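Local coordinates for protein BamaA.19900.a (Balamuthia mandrillaris, PDB 6VZZ) that probably phosphorylates glucose as a glucokinase of the actin-like ATPase clan, and is seen here with beta-D-glucopyranose bound, at residues 145-150 and 186-191; 195-200 and 215-220. All coordinates share one frame; numbering follows the deposited sequence.

Interaction 1: 145-150 and 186-191; sequences NDLEGT and YLVLAV. With BGC (beta-D-glucopyranose), chain B.
Leu-147, in the first turn of helix 146-159, spreads its two methyl groups over strand 186-191. CD1 rests 3.7 Å from Val-188 CG1, while CD2 reaches further along the strand to Ala-190 CB at 4.1 Å. One turn on, Thr-150 adds CG2 against the same Val-188 CG1, 3.8 Å away. The valine places that branch anti to its backbone N (chi1 178°), which turns it toward the helix, where it nests against the leucine and threonine methyls together. The contact between the two segments is purely apolar; the hydroxyl of Thr-150 is hydrogen-bonded to Asn-381. The axes of the short segments pass 9.1 Å apart at 126°.

The polar work is done at the start of the helix. Asn-145 is the N-cap: its OD1 receives Glu-148 N (3.3 Å) in the carbonyl plane, on a lone pair, and Glu-148 OE1 takes Asn-145 N in return at 3.1 Å, completing a capping box. With OD1 so held, the other end of the amide faces the sugar, and ND2 donates to glucose O3 at 2.9 Å while also serving Gly-103 O. Asp-146 grips the sugar with both carboxylate oxygens, OD1 accepting from O4 and OD2 from O6. A capped helix N terminus thus presents consecutive Asn and Asp side chains to the 3-, 4- and 6-hydroxyls, forming one wall of the glucose pocket.

Interaction 2: 195-200 and 215-220; sequences LGIATL and MPMEFG. With BGC (beta-D-glucopyranose), chain B.
In the beta hairpin of strands 195-201 and 213-216, Thr-199 and Met-215 form an antiparallel hydrogen-bonded pair, with Thr-199 N to Met-215 O at 3.2 Å and Met-215 N to Thr-199 O at 3.0 Å. Beyond Pro-216 waters sit between the two backbones. One molecule links Ile-197 O to Met-217 N, another bridges Leu-195 O (2.8 Å) and Gly-220 N (2.9 Å), and a third joins Ile-197 N and Met-217 O, and also reaches glucose O4.

On the face that carries Ile-197 and Thr-199, side chains pack together. Met-217 runs extended beyond CG and brings SD and CE up to Thr-199 OG1, crossing the threonine obliquely, with SD in plane at the edge of the Phe-219 ring. Ile-197 CD1 meets Phe-219 CB at 3.7 Å, the two side chains roughly at right angles. Leu-195 lies over the bare CA of Gly-220. Leu-327 of helix 303-327 covers Met-217, and Leu-327 of the second subunit also packs on it.

Glu-218 points the opposite way, into the sugar pocket. A bend at chi2 (-66°) turns its carboxylate to straddle two hydroxyls: OE1 accepts from glucose O2 and OE2 from glucose O3, each at 2.6 Å.

From the N terminus, strand 141-145 ends the first, five-stranded sheet and leads directly into helix 146-159. Interaction 1 closes the loop of 35 residues that returns the chain to this helix as strand 186-191 of the second, six-stranded sheet. A short turn containing Gly-194 of the sugar pocket then reverses the chain, and interaction 2 closes a smaller loop of 14 residues. The two contacts follow in series, neither nested nor crossed. Strands 186-191 and 195-201 are antiparallel neighbours, bonded through Val-188 N and Ala-198 O, and Leu-147 packs on both. Interaction 1 ties the helix after the first sheet to the second, interaction 2 stays within the second, and residues of both hydrogen-bond one glucose.

Interaction 1: 145-150 and 186-191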
ATOM      1  N   ASN A 145      12.928   7.145   7.518  1.00 38.72           N
ATOM      2  CA  ASN A 145      11.986   8.121   6.988  1.00 36.33           C
ATOM      3  C   ASN A 145      11.246   8.787   8.147  1.00 34.97           C
ATOM      4  O   ASN A 145      11.109   8.213   9.233  1.00 33.22           O
ATOM      5  CB  ASN A 145      11.026   7.431   6.011  1.00 35.78           C
ATOM      6  CG  ASN A 145       9.887   8.322   5.558  1.00 34.42           C
ATOM      7  OD1 ASN A 145       8.846   8.392   6.219  1.00 35.83           O
ATOM      8  ND2 ASN A 145      10.061   8.983   4.413  1.00 31.42           N
ATOM      9  N   ASP A 146      10.795  10.024   7.920  1.00 33.89           N
ATOM     10  CA  ASP A 146      10.159  10.776   8.999  1.00 34.08           C
ATOM     11  C   ASP A 146       8.865  10.112   9.466  1.00 36.74           C
ATOM     12  O   ASP A 146       8.629   9.990  10.676  1.00 40.38           O
ATOM     13  CB  ASP A 146       9.921  12.231   8.585  1.00 32.23           C
ATOM     14  CG  ASP A 146       9.079  12.372   7.320  1.00 37.00           C
ATOM     15  OD1 ASP A 146       8.977  11.403   6.531  1.00 36.62           O
ATOM     16  OD2 ASP A 146       8.530  13.480   7.100  1.00 37.48           O
ATOM     17  N   LEU A 147       8.017   9.654   8.537  1.00 32.84           N
ATOM     18  CA  LEU A 147       6.802   8.960   8.968  1.00 35.82           C
ATOM     19  C   LEU A 147       7.121   7.601   9.574  1.00 36.80           C
ATOM     20  O   LEU A 147       6.419   7.149  10.487  1.00 34.17           O
ATOM     21  CB  LEU A 147       5.821   8.806   7.807  1.00 35.54           C
ATOM     22  CG  LEU A 147       4.690   9.839   7.783  1.00 33.52           C
ATOM     23  CD1 LEU A 147       3.719   9.595   8.920  1.00 31.43           C
ATOM     24  CD2 LEU A 147       5.252  11.244   7.865  1.00 32.78           C
ATOM     25  N   GLU A 148       8.162   6.936   9.072  1.00 34.08           N
ATOM     26  CA  GLU A 148       8.676   5.761   9.757  1.00 33.90           C
ATOM     27  C   GLU A 148       9.054   6.101  11.198  1.00 36.37           C
ATOM     28  O   GLU A 148       8.788   5.321  12.121  1.00 37.13           O
ATOM     29  CB  GLU A 148       9.867   5.208   8.970  1.00 36.81           C
ATOM     30  CG  GLU A 148      10.647   4.097   9.649  1.00 35.13           C
ATOM     31  CD  GLU A 148      11.747   3.533   8.758  1.00 38.90           C
ATOM     32  OE1 GLU A 148      12.094   4.181   7.739  1.00 35.97           O
ATOM     33  OE2 GLU A 148      12.265   2.435   9.076  1.00 44.36           O
ATOM     34  N   GLY A 149       9.643   7.280  11.416  1.00 34.47           N
ATOM     35  CA  GLY A 149       9.915   7.713  12.777  1.00 35.11           C
ATOM     36  C   GLY A 149       8.649   7.967  13.580  1.00 39.25           C
ATOM     37  O   GLY A 149       8.589   7.662  14.777  1.00 38.18           O
ATOM     38  N   THR A 150       7.624   8.537  12.935  1.00 36.01           N
ATOM     39  CA  THR A 150       6.345   8.747  13.607  1.00 38.07           C
ATOM     40  C   THR A 150       5.794   7.433  14.140  1.00 36.67           C
ATOM     41  O   THR A 150       5.345   7.350  15.290  1.00 34.90           O
ATOM     42  CB  THR A 150       5.338   9.383  12.644  1.00 39.55           C
ATOM     43  OG1 THR A 150       5.839  10.642  12.171  1.00 38.76           O
ATOM     44  CG2 THR A 150       4.003   9.595  13.332  1.00 33.20           C
ATOM     45  N   TYR A 186      -2.398  -0.310  11.264  1.00 37.58           N
ATOM     46  CA  TYR A 186      -2.869   1.060  11.390  1.00 34.55           C
ATOM     47  C   TYR A 186      -2.131   1.921  10.381  1.00 34.57           C
ATOM     48  O   TYR A 186      -0.910   1.801  10.229  1.00 35.94           O
ATOM     49  CB  TYR A 186      -2.679   1.590  12.814  1.00 33.32           C
ATOM     50  CG  TYR A 186      -3.627   0.960  13.816  1.00 37.39           C
ATOM     51  CD1 TYR A 186      -4.859   1.538  14.091  1.00 35.72           C
ATOM     52  CD2 TYR A 186      -3.300  -0.228  14.471  1.00 40.35           C
ATOM     53  CE1 TYR A 186      -5.739   0.968  14.991  1.00 34.99           C
ATOM     54  CE2 TYR A 186      -4.176  -0.809  15.379  1.00 42.21           C
ATOM     55  CZ  TYR A 186      -5.396  -0.198  15.633  1.00 40.74           C
ATOM     56  OH  TYR A 186      -6.277  -0.755  16.528  1.00 42.33           O
ATOM     57  N   LEU A 187      -2.882   2.753   9.667  1.00 33.71           N
ATOM     58  CA  LEU A 187      -2.323   3.710   8.726  1.00 33.80           C
ATOM     59  C   LEU A 187      -2.023   5.012   9.457  1.00 32.32           C
ATOM     60  O   LEU A 187      -2.842   5.496  10.241  1.00 33.72           O
ATOM     61  CB  LEU A 187      -3.308   3.947   7.578  1.00 31.07           C
ATOM     62  CG  LEU A 187      -2.977   4.890   6.424  1.00 32.30           C
ATOM     63  CD1 LEU A 187      -1.814   4.380   5.604  1.00 31.67           C
ATOM     64  CD2 LEU A 187      -4.198   5.076   5.535  1.00 34.67           C
ATOM     65  N   VAL A 188      -0.839   5.569   9.225  1.00 31.42           N
ATOM     66  CA  VAL A 188      -0.457   6.857   9.801  1.00 33.55           C
ATOM     67  C   VAL A 188      -0.232   7.849   8.667  1.00 31.88           C
ATOM     68  O   VAL A 188       0.502   7.555   7.717  1.00 33.27           O
ATOM     69  CB  VAL A 188       0.798   6.744  10.686  1.00 33.16           C
ATOM     70  CG1 VAL A 188       1.189   8.113  11.217  1.00 32.62           C
ATOM     71  CG2 VAL A 188       0.569   5.760  11.824  1.00 29.83           C
ATOM     72  N   LEU A 189      -0.871   9.018   8.766  1.00 34.34           N
ATOM     73  CA  LEU A 189      -0.757  10.100   7.790  1.00 34.81           C
ATOM     74  C   LEU A 189      -0.383  11.390   8.505  1.00 34.73           C
ATOM     75  O   LEU A 189      -0.865  11.652   9.612  1.00 33.88           O
ATOM     76  CB  LEU A 189      -2.074  10.336   7.011  1.00 29.06           C
ATOM     77  CG  LEU A 189      -2.773   9.168   6.313  1.00 30.92           C
ATOM     78  CD1 LEU A 189      -3.679   8.423   7.273  1.00 34.94           C
ATOM     79  CD2 LEU A 189      -3.560   9.663   5.129  1.00 31.42           C
ATOM     80  N   ALA A 190       0.447  12.212   7.858  1.00 35.27           N
ATOM     81  CA  ALA A 190       0.786  13.525   8.389  1.00 34.96           C
ATOM     82  C   ALA A 190       0.843  14.532   7.255  1.00 36.96           C
ATOM     83  O   ALA A 190       1.559  14.317   6.271  1.00 36.35           O
ATOM     84  CB  ALA A 190       2.119  13.513   9.145  1.00 31.59           C
ATOM     85  N   VAL A 191       0.107  15.633   7.412  1.00 38.42           N
ATOM     86  CA  VAL A 191       0.038  16.698   6.418  1.00 36.75           C
ATOM     87  C   VAL A 191       0.919  17.844   6.887  1.00 41.83           C
ATOM     88  O   VAL A 191       0.681  18.416   7.957  1.00 45.98           O
ATOM     89  CB  VAL A 191      -1.404  17.177   6.197  1.00 36.57           C
ATOM     90  CG1 VAL A 191      -1.469  18.177   5.048  1.00 41.53           C
ATOM     91  CG2 VAL A 191      -2.325  16.004   5.942  1.00 37.55           C
TER
HETATM   92  C2  BGC B 401       8.275  12.599   1.112  1.00 34.07           C
HETATM   93  C3  BGC B 401       8.099  11.566   2.213  1.00 34.86           C
HETATM   94  C4  BGC B 401       7.809  12.259   3.538  1.00 35.95           C
HETATM   95  C5  BGC B 401       6.617  13.195   3.370  1.00 37.40           C
HETATM   96  C6  BGC B 401       6.265  13.972   4.616  1.00 34.53           C
HETATM   97  C1  BGC B 401       7.046  13.494   1.073  1.00 35.01           C
HETATM   98  O1  BGC B 401       7.115  14.401   0.033  1.00 39.30           O
HETATM   99  O2  BGC B 401       8.462  11.955  -0.142  1.00 36.32           O
HETATM  100  O3  BGC B 401       9.253  10.744   2.314  1.00 35.93           O
HETATM  101  O4  BGC B 401       7.488  11.296   4.531  1.00 32.47           O
HETATM  102  O5  BGC B 401       6.910  14.143   2.334  1.00 36.44           O
HETATM  103  O6  BGC B 401       7.406  14.566   5.200  1.00 37.00           O

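Interaction 2: 195-200 and 215-220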
ATOM      1  N   LEU A 195       2.992  15.219   2.026  1.00 38.97           N
ATOM      2  CA  LEU A 195       2.047  14.222   2.514  1.00 37.14           C
ATOM      3  C   LEU A 195       2.827  12.976   2.930  1.00 39.11           C
ATOM      4  O   LEU A 195       3.341  12.239   2.077  1.00 36.49           O
ATOM      5  CB  LEU A 195       1.005  13.887   1.453  1.00 36.91           C
ATOM      6  CG  LEU A 195      -0.021  12.826   1.862  1.00 36.04           C
ATOM      7  CD1 LEU A 195      -0.511  13.083   3.277  1.00 33.54           C
ATOM      8  CD2 LEU A 195      -1.182  12.797   0.875  1.00 36.47           C
ATOM      9  N   GLY A 196       2.913  12.744   4.236  1.00 35.04           N
ATOM     10  CA  GLY A 196       3.636  11.609   4.774  1.00 32.90           C
ATOM     11  C   GLY A 196       2.690  10.462   5.098  1.00 36.61           C
ATOM     12  O   GLY A 196       1.614  10.673   5.663  1.00 35.38           O
ATOM     13  N   ILE A 197       3.114   9.246   4.749  1.00 33.11           N
ATOM     14  CA  ILE A 197       2.293   8.056   4.950  1.00 35.08           C
ATOM     15  C   ILE A 197       3.179   6.865   5.297  1.00 34.35           C
ATOM     16  O   ILE A 197       4.145   6.570   4.584  1.00 36.19           O
ATOM     17  CB  ILE A 197       1.440   7.749   3.704  1.00 35.13           C
ATOM     18  CG1 ILE A 197       0.345   8.807   3.536  1.00 32.68           C
ATOM     19  CG2 ILE A 197       0.835   6.364   3.816  1.00 32.48           C
ATOM     20  CD1 ILE A 197      -0.463   8.646   2.308  1.00 33.31           C
ATOM     21  N   ALA A 198       2.841   6.173   6.385  1.00 32.56           N
ATOM     22  CA  ALA A 198       3.474   4.920   6.768  1.00 32.28           C
ATOM     23  C   ALA A 198       2.408   4.018   7.384  1.00 35.91           C
ATOM     24  O   ALA A 198       1.266   4.436   7.600  1.00 34.44           O
ATOM     25  CB  ALA A 198       4.636   5.160   7.734  1.00 31.86           C
ATOM     26  N   THR A 199       2.767   2.768   7.669  1.00 32.85           N
ATOM     27  CA  THR A 199       1.804   1.820   8.220  1.00 34.12           C
ATOM     28  C   THR A 199       2.426   1.032   9.363  1.00 36.81           C
ATOM     29  O   THR A 199       3.527   0.493   9.224  1.00 35.68           O
ATOM     30  CB  THR A 199       1.298   0.839   7.152  1.00 35.14           C
ATOM     31  OG1 THR A 199       0.723   1.569   6.067  1.00 36.11           O
ATOM     32  CG2 THR A 199       0.232  -0.101   7.735  1.00 33.61           C
ATOM     33  N   LEU A 200       1.709   0.960  10.482  1.00 38.45           N
ATOM     34  CA  LEU A 200       2.049   0.058  11.577  1.00 37.72           C
ATOM     35  C   LEU A 200       1.456  -1.310  11.264  1.00 35.84           C
ATOM     36  O   LEU A 200       0.238  -1.439  11.128  1.00 39.34           O
ATOM     37  CB  LEU A 200       1.514   0.599  12.905  1.00 38.07           C
ATOM     38  CG  LEU A 200       2.228   1.811  13.523  1.00 38.01           C
ATOM     39  CD1 LEU A 200       1.350   2.523  14.536  1.00 35.10           C
ATOM     40  CD2 LEU A 200       3.537   1.383  14.179  1.00 40.09           C
ATOM     41  N   MET A 215       6.323  -0.055   8.321  1.00 35.97           N
ATOM     42  CA  MET A 215       6.631  -0.046   6.909  1.00 34.88           C
ATOM     43  C   MET A 215       6.621   1.382   6.389  1.00 35.07           C
ATOM     44  O   MET A 215       5.563   2.030   6.402  1.00 35.62           O
ATOM     45  CB  MET A 215       5.653  -0.901   6.119  1.00 33.94           C
ATOM     46  CG  MET A 215       6.131  -1.091   4.696  1.00 34.66           C
ATOM     47  SD  MET A 215       4.973  -1.935   3.626  1.00 50.28           S
ATOM     48  CE  MET A 215       5.907  -1.841   2.079  1.00 37.25           C
ATOM     49  N   PRO A 216       7.749   1.903   5.908  1.00 33.50           N
ATOM     50  CA  PRO A 216       7.742   3.243   5.318  1.00 31.87           C
ATOM     51  C   PRO A 216       7.123   3.208   3.935  1.00 34.60           C
ATOM     52  O   PRO A 216       7.180   2.196   3.230  1.00 33.37           O
ATOM     53  CB  PRO A 216       9.228   3.618   5.262  1.00 34.21           C
ATOM     54  CG  PRO A 216       9.946   2.324   5.234  1.00 30.70           C
ATOM     55  CD  PRO A 216       9.100   1.323   5.969  1.00 32.11           C
ATOM     56  N   MET A 217       6.514   4.330   3.552  1.00 32.92           N
ATOM     57  CA  MET A 217       5.758   4.392   2.314  1.00 33.02           C
ATOM     58  C   MET A 217       5.905   5.771   1.672  1.00 35.59           C
ATOM     59  O   MET A 217       6.318   6.745   2.310  1.00 32.72           O
ATOM     60  CB  MET A 217       4.281   4.070   2.560  1.00 30.99           C
ATOM     61  CG  MET A 217       4.003   2.662   3.033  1.00 33.16           C
ATOM     62  SD  MET A 217       2.245   2.370   3.340  1.00 35.20           S
ATOM     63  CE  MET A 217       2.251   0.593   3.597  1.00 33.46           C
ATOM     64  N   GLU A 218       5.537   5.848   0.390  1.00 33.06           N
ATOM     65  CA  GLU A 218       5.600   7.102  -0.351  1.00 33.60           C
ATOM     66  C   GLU A 218       4.276   7.408  -1.042  1.00 32.26           C
ATOM     67  O   GLU A 218       4.253   7.992  -2.125  1.00 34.23           O
ATOM     68  CB  GLU A 218       6.741   7.065  -1.363  1.00 32.85           C
ATOM     69  CG  GLU A 218       8.116   7.174  -0.732  1.00 31.72           C
ATOM     70  CD  GLU A 218       8.335   8.533  -0.088  1.00 37.76           C
ATOM     71  OE1 GLU A 218       7.674   9.522  -0.513  1.00 38.77           O
ATOM     72  OE2 GLU A 218       9.155   8.611   0.858  1.00 38.03           O
ATOM     73  N   PHE A 219       3.160   7.038  -0.417  1.00 31.53           N
ATOM     74  CA  PHE A 219       1.867   7.138  -1.078  1.00 30.95           C
ATOM     75  C   PHE A 219       1.407   8.571  -1.284  1.00 33.93           C
ATOM     76  O   PHE A 219       0.448   8.788  -2.034  1.00 35.51           O
ATOM     77  CB  PHE A 219       0.808   6.350  -0.302  1.00 29.79           C
ATOM     78  CG  PHE A 219       0.700   4.912  -0.744  1.00 32.09           C
ATOM     79  CD1 PHE A 219       0.171   4.600  -1.994  1.00 31.88           C
ATOM     80  CD2 PHE A 219       1.147   3.883   0.068  1.00 29.98           C
ATOM     81  CE1 PHE A 219       0.076   3.292  -2.423  1.00 30.12           C
ATOM     82  CE2 PHE A 219       1.057   2.572  -0.350  1.00 32.71           C
ATOM     83  CZ  PHE A 219       0.520   2.277  -1.604  1.00 33.55           C
ATOM     84  N   GLY A 220       2.064   9.555  -0.676  1.00 31.14           N
ATOM     85  CA  GLY A 220       1.677  10.922  -0.966  1.00 34.54           C
ATOM     86  C   GLY A 220       1.883  11.298  -2.418  1.00 37.64           C
ATOM     87  O   GLY A 220       1.273  12.261  -2.900  1.00 37.06           O
TER
HETATM   88  C2  BGC B 401       8.275  12.599   1.112  1.00 34.07           C
HETATM   89  C3  BGC B 401       8.099  11.566   2.213  1.00 34.86           C
HETATM   90  C4  BGC B 401       7.809  12.259   3.538  1.00 35.95           C
HETATM   91  C5  BGC B 401       6.617  13.195   3.370  1.00 37.40           C
HETATM   92  C6  BGC B 401       6.265  13.972   4.616  1.00 34.53           C
HETATM   93  C1  BGC B 401       7.046  13.494   1.073  1.00 35.01           C
HETATM   94  O1  BGC B 401       7.115  14.401   0.033  1.00 39.30           O
HETATM   95  O2  BGC B 401       8.462  11.955  -0.142  1.00 36.32           O
HETATM   96  O3  BGC B 401       9.253  10.744   2.314  1.00 35.93           O
HETATM   97  O4  BGC B 401       7.488  11.296   4.531  1.00 32.47           O
HETATM   98  O5  BGC B 401       6.910  14.143   2.334  1.00 36.44           O
HETATM   99  O6  BGC B 401       7.406  14.566   5.200  1.00 37.00           O
HETATM  100  O   HOH W   1       4.265   9.763   1.170  1.00 34.71           O
HETATM  101  O   HOH W   2       6.045   8.970   3.469  1.00 33.86           O
HETATM  102  O   HOH W   3       6.838   6.560   5.440  1.00 34.51           O